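Local coordinates for pentafunctional AROM polypeptide (Schizosaccharomyces pombe, PDB 5SWV), which probably catalyses, in the fragment studied, the dehydroquinate dehydratase and shikimate dehydrogenase steps of the shikimate pathway, at residues Asn53-Ile65 and Lys93-Tyr107. Residues are numbered along the deposited sequence; the frame is centred on the assembly and turned at random.
Sequences NGISSLDFVAEQI and KEEEAKELMLSAMRY
Leu58 and Leu100 meet where the two backbones run nearest, CA to CA 6.3 Å, and the way their branches are shared out shows how two neighbouring helices can pack without a single hydrogen bond between them. Leu100 points CD2 at Val61, 3.6 Å from its CG2, the two side chains crossing at about a right angle. The same CD2 also touches Leu58 CD1, while the other branch, CD1, faces Ile55 CG2 and the carbonyl oxygen of Ser56. On its outer flank Leu58 lies against Glu99: the CG of Glu99 stands anti to that residue's backbone N (chi1 -168°) and the chain runs on extended, which carries the carboxylate across both methyls of the leucine, Leu58 CD1 lying 3.6 Å from Glu99 CD. That contact is van der Waals in kind.

Such packing belongs to the type I dehydroquinase TIM barrel, in which helices 58-69 and 94-106 follow successive parallel strands, 38-42 and 76-79, on the outside of the sheet. The short segments are inclined by 37°, their axes 10.5 Å apart, and Phe78 of strand 76-79 touches Val61, Ile65, Ala104 and Tyr107 beneath them.

Just past the end of helix 94-106, the ring of Tyr107 reaches across to the flank of the other helix. With chi1 at 50°, CG sits between the backbone N and carbonyl carbon, and one ring face rests over Ser103 O and Ala104 CA of the last turn of its own helix. Ala62 CB approaches CE2 obliquely at 3.5 Å, Ile65 CG2 approaches CE1 at 3.6 Å, and the hydroxyl oxygen OH lies against Val61 CG1. At the opposite end of the contact, the aliphatic chain of Lys93, bent toward its amino end, crosses Ile55 at a slant, Lys93 CD 4.0 Å from Ile55 CD1.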
# COMPACT_ATOMS: atom_id res chain seq x y z
N ASN A 53 -27.16 -24.49 7.62
CA ASN A 53 -27.55 -23.86 8.90
C ASN A 53 -27.52 -22.31 8.88
O ASN A 53 -27.93 -21.69 9.87
CB ASN A 53 -26.68 -24.39 10.04
CG ASN A 53 -25.36 -23.64 10.17
OD1 ASN A 53 -24.55 -23.61 9.23
ND2 ASN A 53 -25.14 -23.03 11.32
N GLY A 54 -27.04 -21.72 7.77
CA GLY A 54 -27.00 -20.26 7.55
C GLY A 54 -25.67 -19.57 7.87
O GLY A 54 -25.53 -18.38 7.63
N ILE A 55 -24.71 -20.32 8.41
CA ILE A 55 -23.44 -19.76 8.90
C ILE A 55 -22.30 -20.26 8.04
O ILE A 55 -22.23 -21.45 7.75
CB ILE A 55 -23.18 -20.19 10.37
CG1 ILE A 55 -24.28 -19.64 11.28
CG2 ILE A 55 -21.81 -19.75 10.86
CD1 ILE A 55 -24.51 -18.14 11.13
N SER A 56 -21.41 -19.35 7.66
CA SER A 56 -20.18 -19.73 6.98
C SER A 56 -19.36 -20.68 7.89
O SER A 56 -19.17 -20.41 9.07
CB SER A 56 -19.37 -18.47 6.62
OG SER A 56 -20.03 -17.67 5.66
N SER A 57 -18.90 -21.81 7.35
CA SER A 57 -18.08 -22.75 8.12
C SER A 57 -16.67 -22.21 8.29
O SER A 57 -16.21 -21.41 7.48
CB SER A 57 -18.00 -24.10 7.42
OG SER A 57 -17.30 -23.97 6.19
N LEU A 58 -15.98 -22.67 9.33
CA LEU A 58 -14.57 -22.30 9.56
C LEU A 58 -13.66 -22.54 8.37
O LEU A 58 -12.83 -21.70 8.04
CB LEU A 58 -13.99 -23.05 10.76
CG LEU A 58 -13.87 -22.31 12.09
CD1 LEU A 58 -15.22 -21.77 12.54
CD2 LEU A 58 -13.28 -23.25 13.14
N ASP A 59 -13.81 -23.70 7.74
CA ASP A 59 -12.97 -24.05 6.60
C ASP A 59 -13.14 -23.03 5.47
O ASP A 59 -12.16 -22.56 4.89
CB ASP A 59 -13.27 -25.47 6.11
CG ASP A 59 -12.78 -26.55 7.08
OD1 ASP A 59 -11.67 -26.39 7.63
OD2 ASP A 59 -13.49 -27.55 7.28
N PHE A 60 -14.39 -22.67 5.19
CA PHE A 60 -14.70 -21.71 4.14
C PHE A 60 -14.14 -20.31 4.42
O PHE A 60 -13.40 -19.72 3.62
CB PHE A 60 -16.21 -21.64 3.95
CG PHE A 60 -16.65 -20.57 2.99
CD1 PHE A 60 -16.44 -20.73 1.63
CD2 PHE A 60 -17.25 -19.41 3.45
CE1 PHE A 60 -16.84 -19.74 0.74
CE2 PHE A 60 -17.65 -18.41 2.56
CZ PHE A 60 -17.45 -18.59 1.20
N VAL A 61 -14.49 -19.78 5.59
CA VAL A 61 -14.04 -18.47 6.00
C VAL A 61 -12.52 -18.40 5.94
O VAL A 61 -11.98 -17.43 5.45
CB VAL A 61 -14.55 -18.09 7.40
CG1 VAL A 61 -13.98 -16.74 7.84
CG2 VAL A 61 -16.07 -18.02 7.40
N ALA A 62 -11.85 -19.44 6.42
CA ALA A 62 -10.40 -19.50 6.36
C ALA A 62 -9.85 -19.54 4.93
O ALA A 62 -8.87 -18.86 4.64
CB ALA A 62 -9.92 -20.70 7.15
N GLU A 63 -10.46 -20.34 4.05
CA GLU A 63 -10.04 -20.38 2.63
C GLU A 63 -10.17 -19.00 2.01
O GLU A 63 -9.28 -18.55 1.30
CB GLU A 63 -10.85 -21.40 1.82
CG GLU A 63 -10.26 -22.81 1.84
CD GLU A 63 -11.30 -23.94 1.95
OE1 GLU A 63 -10.91 -25.05 2.41
OE2 GLU A 63 -12.50 -23.71 1.61
N GLN A 64 -11.27 -18.32 2.34
CA GLN A 64 -11.53 -16.97 1.86
C GLN A 64 -10.48 -15.98 2.34
O GLN A 64 -9.93 -15.23 1.54
CB GLN A 64 -12.92 -16.52 2.29
CG GLN A 64 -14.04 -17.31 1.67
CD GLN A 64 -14.34 -16.84 0.27
OE1 GLN A 64 -15.02 -15.83 0.10
NE2 GLN A 64 -13.85 -17.55 -0.73
N ILE A 65 -10.21 -15.97 3.64
CA ILE A 65 -9.24 -15.03 4.21
C ILE A 65 -7.85 -15.22 3.63
O ILE A 65 -7.16 -14.24 3.35
CB ILE A 65 -9.17 -15.13 5.76
CG1 ILE A 65 -10.52 -14.73 6.40
CG2 ILE A 65 -8.05 -14.25 6.33
CD1 ILE A 65 -11.09 -13.41 5.95
N LYS A 93 -26.63 -16.39 17.73
CA LYS A 93 -25.60 -17.38 17.45
C LYS A 93 -24.20 -16.95 17.89
O LYS A 93 -23.26 -16.89 17.09
CB LYS A 93 -25.65 -17.72 15.97
CG LYS A 93 -26.77 -18.69 15.68
CD LYS A 93 -26.93 -18.94 14.19
CE LYS A 93 -27.23 -20.41 13.90
NZ LYS A 93 -28.33 -20.98 14.75
N GLU A 94 -24.07 -16.67 19.18
CA GLU A 94 -22.84 -16.16 19.75
C GLU A 94 -21.72 -17.19 19.72
O GLU A 94 -20.57 -16.84 19.44
CB GLU A 94 -23.07 -15.71 21.19
CG GLU A 94 -21.83 -15.22 21.91
CD GLU A 94 -22.14 -14.70 23.28
OE1 GLU A 94 -21.74 -15.33 24.27
OE2 GLU A 94 -22.79 -13.65 23.38
N GLU A 95 -22.04 -18.44 20.03
CA GLU A 95 -21.02 -19.48 20.06
C GLU A 95 -20.35 -19.63 18.69
O GLU A 95 -19.13 -19.79 18.59
CB GLU A 95 -21.59 -20.81 20.57
CG GLU A 95 -22.07 -20.78 22.03
CD GLU A 95 -21.05 -20.16 23.01
OE1 GLU A 95 -19.92 -20.70 23.14
OE2 GLU A 95 -21.37 -19.12 23.65
N GLU A 96 -21.14 -19.49 17.63
CA GLU A 96 -20.64 -19.64 16.27
C GLU A 96 -19.77 -18.43 15.86
O GLU A 96 -18.76 -18.58 15.16
CB GLU A 96 -21.79 -19.86 15.29
CG GLU A 96 -22.49 -21.22 15.41
CD GLU A 96 -23.51 -21.37 16.56
OE1 GLU A 96 -24.07 -20.37 17.10
OE2 GLU A 96 -23.76 -22.55 16.92
N ALA A 97 -20.15 -17.25 16.32
CA ALA A 97 -19.34 -16.06 16.14
C ALA A 97 -18.01 -16.17 16.87
O ALA A 97 -16.96 -15.89 16.31
CB ALA A 97 -20.10 -14.84 16.64
N LYS A 98 -18.07 -16.59 18.13
CA LYS A 98 -16.87 -16.77 18.96
C LYS A 98 -15.89 -17.73 18.32
O LYS A 98 -14.70 -17.42 18.19
CB LYS A 98 -17.24 -17.27 20.34
CG LYS A 98 -16.08 -17.66 21.23
CD LYS A 98 -16.51 -17.75 22.68
CE LYS A 98 -17.47 -18.90 22.96
NZ LYS A 98 -16.71 -20.15 23.16
N GLU A 99 -16.41 -18.88 17.90
CA GLU A 99 -15.62 -19.86 17.17
C GLU A 99 -14.95 -19.24 15.97
O GLU A 99 -13.77 -19.48 15.74
CB GLU A 99 -16.48 -21.02 16.70
CG GLU A 99 -15.67 -22.20 16.18
CD GLU A 99 -16.51 -23.28 15.49
OE1 GLU A 99 -17.65 -22.98 15.04
OE2 GLU A 99 -16.00 -24.43 15.39
N LEU A 100 -15.68 -18.43 15.20
CA LEU A 100 -15.12 -17.80 14.00
C LEU A 100 -14.04 -16.79 14.34
O LEU A 100 -13.00 -16.75 13.69
CB LEU A 100 -16.21 -17.16 13.12
CG LEU A 100 -16.97 -18.11 12.18
CD1 LEU A 100 -18.32 -17.52 11.74
CD2 LEU A 100 -16.14 -18.48 10.95
N MET A 101 -14.28 -15.98 15.36
CA MET A 101 -13.33 -14.94 15.73
C MET A 101 -12.03 -15.54 16.29
O MET A 101 -10.95 -15.06 16.00
CB MET A 101 -13.96 -13.93 16.70
CG MET A 101 -15.01 -13.04 16.04
SD MET A 101 -15.80 -11.83 17.13
CE MET A 101 -17.02 -12.81 17.99
N LEU A 102 -12.16 -16.60 17.08
CA LEU A 102 -10.99 -17.33 17.57
C LEU A 102 -10.13 -17.86 16.45
O LEU A 102 -8.90 -17.80 16.50
CB LEU A 102 -11.43 -18.50 18.45
CG LEU A 102 -11.94 -18.12 19.84
CD1 LEU A 102 -12.52 -19.34 20.56
CD2 LEU A 102 -10.85 -17.47 20.68
N SER A 103 -10.79 -18.41 15.44
CA SER A 103 -10.09 -18.92 14.26
C SER A 103 -9.30 -17.83 13.53
O SER A 103 -8.16 -18.05 13.09
CB SER A 103 -11.09 -19.59 13.32
OG SER A 103 -10.56 -19.68 12.03
N ALA A 104 -9.91 -16.66 13.41
CA ALA A 104 -9.30 -15.52 12.75
C ALA A 104 -8.02 -15.06 13.43
O ALA A 104 -7.08 -14.62 12.76
CB ALA A 104 -10.29 -14.37 12.69
N MET A 105 -8.01 -15.14 14.75
CA MET A 105 -6.84 -14.76 15.53
C MET A 105 -5.76 -15.84 15.36
O MET A 105 -4.58 -15.53 15.25
CB MET A 105 -7.22 -14.50 17.00
CG MET A 105 -8.16 -13.30 17.13
SD MET A 105 -8.93 -12.86 18.70
CE MET A 105 -9.07 -14.43 19.54
N ARG A 106 -6.18 -17.10 15.29
CA ARG A 106 -5.24 -18.19 15.03
C ARG A 106 -4.51 -18.03 13.69
O ARG A 106 -3.33 -18.35 13.64
CB ARG A 106 -5.90 -19.58 15.13
CG ARG A 106 -5.72 -20.24 16.48
CD ARG A 106 -6.37 -21.62 16.54
NE ARG A 106 -7.83 -21.51 16.61
CZ ARG A 106 -8.72 -22.11 15.80
NH1 ARG A 106 -8.34 -22.91 14.80
NH2 ARG A 106 -10.03 -21.91 16.00
N TYR A 107 -5.17 -17.56 12.63
CA TYR A 107 -4.43 -17.33 11.36
C TYR A 107 -3.97 -15.88 11.14
O TYR A 107 -3.75 -15.46 10.01
CB TYR A 107 -5.10 -17.96 10.11
CG TYR A 107 -6.57 -17.70 9.87
CD1 TYR A 107 -7.05 -16.42 9.54
CD2 TYR A 107 -7.51 -18.75 9.93
CE1 TYR A 107 -8.41 -16.19 9.32
CE2 TYR A 107 -8.87 -18.52 9.70
CZ TYR A 107 -9.32 -17.23 9.40
OH TYR A 107 -10.65 -17.01 9.18